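Local coordinates for protein farnesyl pyrophosphate synthetase (Staphylococcus aureus, PDB 5H9D) that probably builds heptaprenyl diphosphate by magnesium-dependent chain elongation of an allylic diphosphate with isopentenyl diphosphate, at residues S51-F54 against Q59-E62; S176-A181 against E189-L194; L240-R243 against D247-L250; L212-T217 against T235-L240. All coordinates share one frame; numbering follows the deposited sequence.

Interaction 1 (S51-F54 against Q59-E62); sequences SSQF and QTSE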
loop_
_atom_site.group_PDB
_atom_site.type_symbol
_atom_site.label_atom_id
_atom_site.label_comp_id
_atom_site.label_asym_id
_atom_site.label_seq_id
_atom_site.Cartn_x
_atom_site.Cartn_y
_atom_site.Cartn_z
ATOM N N SER A 51 -10.379 18.586 -3.478
ATOM C CA SER A 51 -10.475 18.841 -2.043
ATOM C C SER A 51 -9.700 20.079 -1.615
ATOM O O SER A 51 -9.943 20.613 -0.548
ATOM C CB SER A 51 -9.921 17.659 -1.231
ATOM O OG SER A 51 -10.794 16.551 -1.259
ATOM N N SER A 52 -8.756 20.532 -2.421
ATOM C CA SER A 52 -7.980 21.683 -2.015
ATOM C C SER A 52 -8.547 23.026 -2.426
ATOM O O SER A 52 -8.086 24.034 -1.925
ATOM C CB SER A 52 -6.545 21.568 -2.518
ATOM O OG SER A 52 -6.471 21.857 -3.895
ATOM N N GLN A 53 -9.537 23.057 -3.314
ATOM C CA GLN A 53 -10.134 24.330 -3.760
ATOM C C GLN A 53 -10.978 25.088 -2.697
ATOM O O GLN A 53 -11.364 26.241 -2.912
ATOM C CB GLN A 53 -11.011 24.107 -5.002
ATOM C CG GLN A 53 -10.367 23.273 -6.094
ATOM C CD GLN A 53 -9.121 23.897 -6.665
ATOM O OE1 GLN A 53 -9.147 25.019 -7.177
ATOM N NE2 GLN A 53 -8.023 23.174 -6.595
ATOM N N PHE A 54 -11.268 24.448 -1.565
ATOM C CA PHE A 54 -12.059 25.100 -0.516
ATOM C C PHE A 54 -11.142 25.571 0.624
ATOM O O PHE A 54 -11.550 25.708 1.789
ATOM C CB PHE A 54 -13.137 24.122 -0.020
ATOM C CG PHE A 54 -13.952 23.536 -1.136
ATOM C CD1 PHE A 54 -15.044 24.203 -1.640
ATOM C CD2 PHE A 54 -13.554 22.365 -1.763
ATOM C CE1 PHE A 54 -15.723 23.715 -2.756
ATOM C CE2 PHE A 54 -14.228 21.878 -2.874
ATOM C CZ PHE A 54 -15.312 22.555 -3.369
ATOM N N GLN A 59 -5.293 29.034 -6.540
ATOM C CA GLN A 59 -4.873 28.129 -7.595
ATOM C C GLN A 59 -4.221 26.941 -6.883
ATOM O O GLN A 59 -3.759 27.070 -5.745
ATOM C CB GLN A 59 -3.863 28.827 -8.511
ATOM C CG GLN A 59 -2.550 29.207 -7.814
ATOM C CD GLN A 59 -1.353 29.183 -8.771
ATOM O OE1 GLN A 59 -0.185 29.086 -8.347
ATOM N NE2 GLN A 59 -1.641 29.271 -10.073
ATOM N N THR A 60 -4.183 25.789 -7.545
ATOM C CA THR A 60 -3.588 24.594 -6.957
ATOM C C THR A 60 -2.083 24.764 -6.757
ATOM O O THR A 60 -1.367 25.044 -7.711
ATOM C CB THR A 60 -3.808 23.375 -7.853
ATOM O OG1 THR A 60 -5.102 23.442 -8.460
ATOM C CG2 THR A 60 -3.733 22.133 -7.039
ATOM N N SER A 61 -1.607 24.581 -5.529
ATOM C CA SER A 61 -0.189 24.716 -5.243
ATOM C C SER A 61 0.640 23.463 -5.585
ATOM O O SER A 61 0.091 22.377 -5.799
ATOM C CB SER A 61 0.013 25.105 -3.767
ATOM O OG SER A 61 -0.513 24.157 -2.860
ATOM N N GLU A 62 1.964 23.616 -5.644
ATOM C CA GLU A 62 2.819 22.484 -5.946
ATOM C C GLU A 62 2.682 21.459 -4.831
ATOM O O GLU A 62 2.701 20.251 -5.072
ATOM C CB GLU A 62 4.282 22.916 -6.060
ATOM C CG GLU A 62 5.224 21.824 -6.610
ATOM C CD GLU A 62 4.645 21.126 -7.843
ATOM O OE1 GLU A 62 3.935 21.787 -8.631
ATOM O OE2 GLU A 62 4.892 19.915 -8.032
#
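The side chain of Q53 folds back on itself, with CG beside the backbone N (chi1 -47°) and a bend at chi2, and this carries the amide nitrogen toward T60. T60 presents OG1 from the position anti to its own carbonyl carbon. The two residues face each other across the loop that joins helix 43-51 to helix 62-85 in the all-helical polyprenyl synthase fold. Q53 NE2 donates to T60 OG1 in a long, weak hydrogen bond of 3.5 Å, and the N-H...O angle is 154°. The stronger partner of this hydroxyl is the carboxylate of E9, near the N-terminus. NE2 also has a weak bond to I49 O, so the amide nitrogen has two weak partners.

S52 meets the other branch of T60. Its OG is bonded to I49 O, a carbonyl near the end of helix 43-51, and so is held back toward its own side of the loop. T60 is thus split in use: its hydroxyl meets Q53 and E9, and its methyl faces the serine. S61, the next residue, holds the N-cap position of helix 62-85. The serine contact is loose, with S52 OG 4.2 Å from T60 CG2.

Interaction 2 (S176-A181 against E189-L194); sequences STEVGA and ETVRKL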
loop_
_atom_site.group_PDB
_atom_site.type_symbol
_atom_site.label_atom_id
_atom_site.label_comp_id
_atom_site.label_asym_id
_atom_site.label_seq_id
_atom_site.Cartn_x
_atom_site.Cartn_y
_atom_site.Cartn_z
ATOM N N SER A 176 -7.364 11.191 0.738
ATOM C CA SER A 176 -7.215 12.050 -0.427
ATOM C C SER A 176 -8.019 13.333 -0.271
ATOM O O SER A 176 -7.594 14.403 -0.708
ATOM C CB SER A 176 -7.676 11.341 -1.699
ATOM O OG SER A 176 -7.071 10.076 -1.814
ATOM N N THR A 177 -9.197 13.237 0.323
ATOM C CA THR A 177 -9.996 14.440 0.481
ATOM C C THR A 177 -9.580 15.262 1.701
ATOM O O THR A 177 -9.611 16.493 1.640
ATOM C CB THR A 177 -11.478 14.114 0.576
ATOM O OG1 THR A 177 -11.653 13.017 1.478
ATOM C CG2 THR A 177 -12.035 13.775 -0.787
ATOM N N GLU A 178 -9.164 14.588 2.778
ATOM C CA GLU A 178 -8.756 15.251 4.027
ATOM C C GLU A 178 -7.465 16.052 3.886
ATOM O O GLU A 178 -7.431 17.268 4.167
ATOM C CB GLU A 178 -8.557 14.225 5.133
ATOM C CG GLU A 178 -8.715 14.784 6.532
ATOM C CD GLU A 178 -8.484 13.733 7.612
ATOM O OE1 GLU A 178 -8.904 12.553 7.430
ATOM O OE2 GLU A 178 -7.887 14.095 8.656
ATOM N N VAL A 179 -6.417 15.345 3.473
ATOM C CA VAL A 179 -5.095 15.904 3.244
ATOM C C VAL A 179 -5.155 16.996 2.167
ATOM O O VAL A 179 -4.546 18.057 2.280
ATOM C CB VAL A 179 -4.136 14.786 2.770
ATOM C CG1 VAL A 179 -2.772 15.367 2.444
ATOM C CG2 VAL A 179 -4.033 13.692 3.834
ATOM N N GLY A 180 -5.909 16.738 1.121
ATOM C CA GLY A 180 -6.000 17.717 0.062
ATOM C C GLY A 180 -6.474 19.067 0.568
ATOM O O GLY A 180 -6.078 20.117 0.051
ATOM N N ALA A 181 -7.340 19.049 1.571
ATOM C CA ALA A 181 -7.853 20.288 2.133
ATOM C C ALA A 181 -6.819 20.848 3.112
ATOM O O ALA A 181 -6.589 22.056 3.158
ATOM C CB ALA A 181 -9.166 20.021 2.839
ATOM N N GLU A 189 -13.777 22.656 10.038
ATOM C CA GLU A 189 -15.052 22.213 9.455
ATOM C C GLU A 189 -14.995 21.727 8.029
ATOM O O GLU A 189 -15.450 20.632 7.730
ATOM C CB GLU A 189 -16.101 23.314 9.545
ATOM C CG GLU A 189 -16.980 23.144 10.745
ATOM C CD GLU A 189 -17.656 21.783 10.775
ATOM O OE1 GLU A 189 -18.497 21.505 9.877
ATOM O OE2 GLU A 189 -17.340 20.995 11.699
ATOM N N THR A 190 -14.453 22.554 7.149
ATOM C CA THR A 190 -14.330 22.194 5.746
ATOM C C THR A 190 -13.532 20.896 5.602
ATOM O O THR A 190 -13.873 20.044 4.792
ATOM C CB THR A 190 -13.670 23.347 4.945
ATOM O OG1 THR A 190 -12.550 23.864 5.680
ATOM C CG2 THR A 190 -14.681 24.471 4.712
ATOM N N VAL A 191 -12.483 20.748 6.408
ATOM C CA VAL A 191 -11.656 19.544 6.377
ATOM C C VAL A 191 -12.490 18.371 6.891
ATOM O O VAL A 191 -12.587 17.322 6.242
ATOM C CB VAL A 191 -10.378 19.683 7.265
ATOM C CG1 VAL A 191 -9.612 18.369 7.288
ATOM C CG2 VAL A 191 -9.481 20.783 6.723
ATOM N N ARG A 192 -13.092 18.550 8.060
ATOM C CA ARG A 192 -13.919 17.504 8.630
ATOM C C ARG A 192 -14.995 17.161 7.604
ATOM O O ARG A 192 -15.368 16.000 7.434
ATOM C CB ARG A 192 -14.552 17.982 9.937
ATOM C CG ARG A 192 -14.378 16.997 11.088
ATOM C CD ARG A 192 -15.185 15.727 10.877
ATOM N NE ARG A 192 -16.496 15.789 11.518
ATOM C CZ ARG A 192 -17.483 16.629 11.199
ATOM N NH1 ARG A 192 -17.339 17.521 10.221
ATOM N NH2 ARG A 192 -18.631 16.567 11.868
ATOM N N LYS A 193 -15.466 18.179 6.897
ATOM C CA LYS A 193 -16.485 17.984 5.880
ATOM C C LYS A 193 -15.945 17.117 4.732
ATOM O O LYS A 193 -16.577 16.157 4.305
ATOM C CB LYS A 193 -16.941 19.335 5.330
ATOM C CG LYS A 193 -18.370 19.337 4.877
ATOM C CD LYS A 193 -19.258 19.187 6.090
ATOM C CE LYS A 193 -19.284 20.491 6.946
ATOM N NZ LYS A 193 -19.885 21.671 6.208
ATOM N N LEU A 194 -14.766 17.462 4.235
ATOM C CA LEU A 194 -14.184 16.708 3.141
ATOM C C LEU A 194 -13.687 15.334 3.587
ATOM O O LEU A 194 -13.722 14.376 2.813
ATOM C CB LEU A 194 -13.100 17.545 2.471
ATOM C CG LEU A 194 -13.771 18.712 1.722
ATOM C CD1 LEU A 194 -12.757 19.794 1.377
ATOM C CD2 LEU A 194 -14.445 18.185 0.480
#
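A181 CB meets one branch from each of two residues: V191 CG2 at 4.0 Å and L194 CD1 at 3.9 Å. It belongs to an antiparallel helix hairpin, in which helix 158-183 turns back into helix 188-215. The two segments run at 160° to each other, and their axes approach to 8.2 Å. Such closeness goes with the small side chains of T177 and A181, which point toward the partner helix.

V191 divides its two methyls. While CG2 takes the alanine, CG1 lies 3.8 Å from E178 CG, and the two side chains cross at about a right angle. CG1 stands anti to the backbone N of V191 (chi1 175°), on the side of the glutamate. One turn on, L194 sets its backbone carbonyl against the threonine: T177 OG1 is 2.8 Å from L194 O. The same hydroxyl is also near I173 O and Q174 O of its own helix.

Further out, F47 touches T177, F54 and L298 pack on L194, and L132 packs on E178. The carboxylate of E178 has a weak, long ion pair with K195. Away from the interface, E189, R192 and K193 form a loose charged network on helix 188-215. Its K193 NZ to E189 OE1 distance is a long 3.9 Å.

Interaction 3 (L240-R243 against D247-L250); sequences LEMR and DFKL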
loop_
_atom_site.group_PDB
_atom_site.type_symbol
_atom_site.label_atom_id
_atom_site.label_comp_id
_atom_site.label_asym_id
_atom_site.label_seq_id
_atom_site.Cartn_x
_atom_site.Cartn_y
_atom_site.Cartn_z
ATOM N N LEU A 240 -26.401 -10.284 1.513
ATOM C CA LEU A 240 -27.806 -9.944 1.471
ATOM C C LEU A 240 -28.645 -11.130 1.058
ATOM O O LEU A 240 -29.647 -11.433 1.681
ATOM C CB LEU A 240 -28.044 -8.769 0.519
ATOM C CG LEU A 240 -27.388 -7.464 0.973
ATOM C CD1 LEU A 240 -27.751 -6.351 0.052
ATOM C CD2 LEU A 240 -27.832 -7.123 2.372
ATOM N N GLU A 241 -28.238 -11.817 0.008
ATOM C CA GLU A 241 -29.007 -12.962 -0.419
ATOM C C GLU A 241 -28.969 -14.054 0.641
ATOM O O GLU A 241 -29.863 -14.877 0.697
ATOM C CB GLU A 241 -28.498 -13.493 -1.764
ATOM C CG GLU A 241 -29.443 -14.501 -2.442
ATOM C CD GLU A 241 -30.884 -14.001 -2.571
ATOM O OE1 GLU A 241 -31.768 -14.799 -2.963
ATOM O OE2 GLU A 241 -31.143 -12.815 -2.279
ATOM N N MET A 242 -27.954 -14.063 1.499
ATOM C CA MET A 242 -27.894 -15.102 2.531
ATOM C C MET A 242 -28.957 -14.892 3.613
ATOM O O MET A 242 -29.752 -15.802 3.879
ATOM C CB MET A 242 -26.510 -15.175 3.189
ATOM C CG MET A 242 -25.447 -15.868 2.351
ATOM S SD MET A 242 -23.911 -16.244 3.288
ATOM C CE MET A 242 -22.839 -15.006 2.753
ATOM N N ARG A 243 -28.988 -13.705 4.226
ATOM C CA ARG A 243 -29.950 -13.413 5.283
ATOM C C ARG A 243 -31.396 -13.723 4.904
ATOM O O ARG A 243 -32.208 -14.037 5.764
ATOM C CB ARG A 243 -29.848 -11.950 5.716
ATOM C CG ARG A 243 -29.990 -10.975 4.572
ATOM C CD ARG A 243 -30.451 -9.589 5.003
ATOM N NE ARG A 243 -29.635 -8.986 6.054
ATOM C CZ ARG A 243 -29.402 -7.673 6.157
ATOM N NH1 ARG A 243 -29.919 -6.829 5.266
ATOM N NH2 ARG A 243 -28.657 -7.199 7.154
ATOM N N ASP A 247 -31.442 -21.410 1.902
ATOM C CA ASP A 247 -30.919 -22.483 1.043
ATOM C C ASP A 247 -29.547 -22.041 0.539
ATOM O O ASP A 247 -28.578 -22.800 0.578
ATOM C CB ASP A 247 -31.812 -22.719 -0.180
ATOM C CG ASP A 247 -33.206 -23.127 0.189
ATOM O OD1 ASP A 247 -34.166 -22.566 -0.396
ATOM O OD2 ASP A 247 -33.339 -24.008 1.060
ATOM N N PHE A 248 -29.502 -20.800 0.047
ATOM C CA PHE A 248 -28.292 -20.203 -0.481
ATOM C C PHE A 248 -27.265 -20.086 0.654
ATOM O O PHE A 248 -26.059 -20.225 0.425
ATOM C CB PHE A 248 -28.614 -18.822 -1.064
ATOM C CG PHE A 248 -27.471 -18.189 -1.812
ATOM C CD1 PHE A 248 -27.092 -18.662 -3.063
ATOM C CD2 PHE A 248 -26.768 -17.123 -1.263
ATOM C CE1 PHE A 248 -26.031 -18.079 -3.754
ATOM C CE2 PHE A 248 -25.710 -16.540 -1.945
ATOM C CZ PHE A 248 -25.342 -17.014 -3.187
ATOM N N LYS A 249 -27.734 -19.838 1.873
ATOM C CA LYS A 249 -26.816 -19.725 2.992
ATOM C C LYS A 249 -26.057 -21.044 3.210
ATOM O O LYS A 249 -24.848 -21.057 3.441
ATOM C CB LYS A 249 -27.566 -19.326 4.265
ATOM C CG LYS A 249 -26.640 -19.115 5.449
ATOM C CD LYS A 249 -27.366 -18.566 6.653
ATOM C CE LYS A 249 -26.418 -18.473 7.839
ATOM N NZ LYS A 249 -27.112 -17.989 9.069
ATOM N N LEU A 250 -26.764 -22.160 3.127
ATOM C CA LEU A 250 -26.125 -23.456 3.307
ATOM C C LEU A 250 -25.314 -23.739 2.053
ATOM O O LEU A 250 -24.289 -24.416 2.092
ATOM C CB LEU A 250 -27.195 -24.529 3.529
ATOM C CG LEU A 250 -28.180 -24.143 4.652
ATOM C CD1 LEU A 250 -29.565 -24.769 4.424
ATOM C CD2 LEU A 250 -27.562 -24.552 5.994
#
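E241 lays the aliphatic part of its side chain over one face of the F248 ring. The pair packs inside a tight turn between two short helices of the all-helical polyprenyl synthase fold, where helix 236-243 passes into helix 246-253. E241 CG is 3.9 Å from F248 CD2, and CB is 4.1 Å from F248 CE2. The two side chains cross at about a right angle. The carboxylate plane is turned 62° from the ring, so the acid group does not lie flat on it.

A bend at chi2 (52°) takes the carboxylate off along another direction, to polar partners outside the two segments. OE2 is hydrogen-bonded to S276 OG and more weakly to S274 OG, while OE1 accepts from N245 ND2. The buried acid is therefore satisfied at both oxygens. N245 lies in the turn itself, and its OD1 also receives a weak bond from D247 N, which ties the turn to the start of the second helix.

M242 comes to the same ring obliquely, with CG 4.0 Å from F248 CD2. That CG also lies beside K249, where the backbones draw close: the CA atoms of M242 and K249 are 4.8 Å apart. C267, I270 and I271 of helix 261-272 also touch F248, so the ring joins three helices. K249 differs in role. Its chain runs out fully extended and leads its amino group away from the helix pair, leaving the root of the side chain to make contact, with CB 4.2 Å from M242 O.

Interaction 4 (L212-T217 against T235-L240); sequences LDFTST and TLPILL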
loop_
_atom_site.group_PDB
_atom_site.type_symbol
_atom_site.label_atom_id
_atom_site.label_comp_id
_atom_site.label_asym_id
_atom_site.label_seq_id
_atom_site.Cartn_x
_atom_site.Cartn_y
_atom_site.Cartn_z
ATOM N N LEU A 212 -20.710 -4.888 -9.520
ATOM C CA LEU A 212 -20.272 -5.088 -10.896
ATOM C C LEU A 212 -19.480 -6.363 -11.136
ATOM O O LEU A 212 -19.020 -6.624 -12.238
ATOM C CB LEU A 212 -19.435 -3.906 -11.364
ATOM C CG LEU A 212 -20.051 -2.518 -11.561
ATOM C CD1 LEU A 212 -18.957 -1.575 -12.075
ATOM C CD2 LEU A 212 -21.208 -2.586 -12.516
ATOM N N ASP A 213 -19.305 -7.166 -10.108
ATOM C CA ASP A 213 -18.544 -8.380 -10.297
ATOM C C ASP A 213 -19.504 -9.487 -10.719
ATOM O O ASP A 213 -19.081 -10.546 -11.169
ATOM C CB ASP A 213 -17.804 -8.742 -9.002
ATOM C CG ASP A 213 -16.470 -9.424 -9.268
ATOM O OD1 ASP A 213 -16.453 -10.663 -9.459
ATOM O OD2 ASP A 213 -15.439 -8.703 -9.307
ATOM N N PHE A 214 -20.800 -9.215 -10.592
ATOM C CA PHE A 214 -21.837 -10.177 -10.951
ATOM C C PHE A 214 -22.650 -9.695 -12.158
ATOM O O PHE A 214 -23.112 -10.486 -12.976
ATOM C CB PHE A 214 -22.784 -10.388 -9.762
ATOM C CG PHE A 214 -22.171 -11.153 -8.619
ATOM C CD1 PHE A 214 -21.984 -12.534 -8.704
ATOM C CD2 PHE A 214 -21.806 -10.506 -7.441
ATOM C CE1 PHE A 214 -21.450 -13.255 -7.632
ATOM C CE2 PHE A 214 -21.275 -11.222 -6.375
ATOM C CZ PHE A 214 -21.099 -12.601 -6.476
ATOM N N THR A 215 -22.797 -8.383 -12.268
ATOM C CA THR A 215 -23.588 -7.772 -13.327
ATOM C C THR A 215 -22.861 -7.332 -14.620
ATOM O O THR A 215 -23.520 -7.078 -15.639
ATOM C CB THR A 215 -24.341 -6.556 -12.747
ATOM O OG1 THR A 215 -23.396 -5.596 -12.237
ATOM C CG2 THR A 215 -25.260 -6.999 -11.619
ATOM N N SER A 216 -21.528 -7.252 -14.578
ATOM C CA SER A 216 -20.717 -6.807 -15.718
ATOM C C SER A 216 -20.415 -7.889 -16.771
ATOM O O SER A 216 -21.247 -8.747 -17.054
ATOM C CB SER A 216 -19.407 -6.214 -15.185
ATOM O OG SER A 216 -18.774 -5.342 -16.113
ATOM N N THR A 217 -19.218 -7.858 -17.350
ATOM C CA THR A 217 -18.870 -8.830 -18.385
ATOM C C THR A 217 -17.441 -9.363 -18.304
ATOM O O THR A 217 -16.522 -8.635 -17.907
ATOM C CB THR A 217 -19.079 -8.230 -19.816
ATOM O OG1 THR A 217 -18.172 -7.136 -20.032
ATOM C CG2 THR A 217 -20.517 -7.749 -19.990
ATOM N N THR A 235 -18.969 -10.753 -0.540
ATOM C CA THR A 235 -19.266 -9.338 -0.572
ATOM C C THR A 235 -20.738 -9.002 -0.348
ATOM O O THR A 235 -21.584 -9.894 -0.348
ATOM C CB THR A 235 -18.755 -8.761 -1.892
ATOM O OG1 THR A 235 -19.499 -9.328 -2.978
ATOM C CG2 THR A 235 -17.264 -9.130 -2.088
ATOM N N LEU A 236 -21.034 -7.714 -0.167
ATOM C CA LEU A 236 -22.390 -7.276 0.128
ATOM C C LEU A 236 -23.527 -8.007 -0.606
ATOM O O LEU A 236 -24.457 -8.506 0.034
ATOM C CB LEU A 236 -22.516 -5.749 -0.057
ATOM C CG LEU A 236 -23.818 -5.147 0.498
ATOM C CD1 LEU A 236 -23.905 -5.543 1.945
ATOM C CD2 LEU A 236 -23.890 -3.649 0.358
ATOM N N PRO A 237 -23.476 -8.086 -1.945
ATOM C CA PRO A 237 -24.571 -8.791 -2.630
ATOM C C PRO A 237 -24.824 -10.168 -2.003
ATOM O O PRO A 237 -25.947 -10.513 -1.632
ATOM C CB PRO A 237 -24.064 -8.923 -4.054
ATOM C CG PRO A 237 -23.135 -7.762 -4.183
ATOM C CD PRO A 237 -22.414 -7.735 -2.889
ATOM N N ILE A 238 -23.744 -10.930 -1.855
ATOM C CA ILE A 238 -23.814 -12.273 -1.303
ATOM C C ILE A 238 -24.231 -12.375 0.157
ATOM O O ILE A 238 -24.762 -13.396 0.563
ATOM C CB ILE A 238 -22.491 -13.006 -1.530
ATOM C CG1 ILE A 238 -22.059 -12.812 -2.998
ATOM C CG2 ILE A 238 -22.679 -14.487 -1.259
ATOM C CD1 ILE A 238 -20.806 -13.536 -3.403
ATOM N N LEU A 239 -24.005 -11.325 0.940
ATOM C CA LEU A 239 -24.392 -11.325 2.352
ATOM C C LEU A 239 -25.893 -11.087 2.446
ATOM O O LEU A 239 -26.562 -11.615 3.336
ATOM C CB LEU A 239 -23.655 -10.218 3.113
ATOM C CG LEU A 239 -22.174 -10.519 3.333
ATOM C CD1 LEU A 239 -21.349 -9.249 3.549
ATOM C CD2 LEU A 239 -22.061 -11.437 4.526
ATOM N N LEU A 240 -26.401 -10.284 1.513
ATOM C CA LEU A 240 -27.806 -9.944 1.471
ATOM C C LEU A 240 -28.645 -11.130 1.058
ATOM O O LEU A 240 -29.647 -11.433 1.681
ATOM C CB LEU A 240 -28.044 -8.769 0.519
ATOM C CG LEU A 240 -27.388 -7.464 0.973
ATOM C CD1 LEU A 240 -27.751 -6.351 0.052
ATOM C CD2 LEU A 240 -27.832 -7.123 2.372
#
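The last, weakly bonded turn of helix 188-215, kinked at D213 and F214, faces the first turn of helix 236-243, yet the backbones stay apart, with the CA atoms of F214 and P237 8.9 Å from each other. The F214 ring spans this distance. The kinked turn contains D213, the last aspartate of the DDVLD sequence, the second aspartate-rich motif of the polyprenyl synthase fold. In relatives that motif helps bind magnesium and diphosphate.

F214 CG sits beside its backbone N (chi1 -71°), which aims the ring at the facing helix. I238 answers with its long branch. CG1 is 3.6 Å from F214 CZ, and CD1 meets the ring at its edge, near the ring plane. The two side chains cross at about a right angle. T235 OG1 also lies at the edge, though distantly.

D210, of the same motif, touches T235 and P237, and L229 of helix 227-230 packs on I238. D213 OD1 is hydrogen-bonded to D228 N, so helix 227-230 lies against the kinked turn. T235 holds the N-cap position of helix 236-243, but its side chain makes no capping bond. P237 reaches the ring obliquely, its CB 4.3 Å from F214 CE2.

In the fold
The four contacts form two touching pairs at different ends of the chain. Interactions 1 and 2 have centres 11 Å apart: S52 CB packs on G180 O, and S51 O packs on A181 CB. Interactions 3 and 4 have centres 13 Å apart, share L240 and helix 236-243, and meet where F248 packs on I238. Helix 188-215 links the pairs, serving interaction 2 near its start and interaction 4 at its end, with centres 31 Å apart. All four are largely buried, though interaction 3 reaches solvent at K249. Interaction 1 is mostly polar. Interaction 2 mixes apolar packing with a hydroxyl-carbonyl approach. Interactions 3 and 4 each centre on a phenylalanine ring.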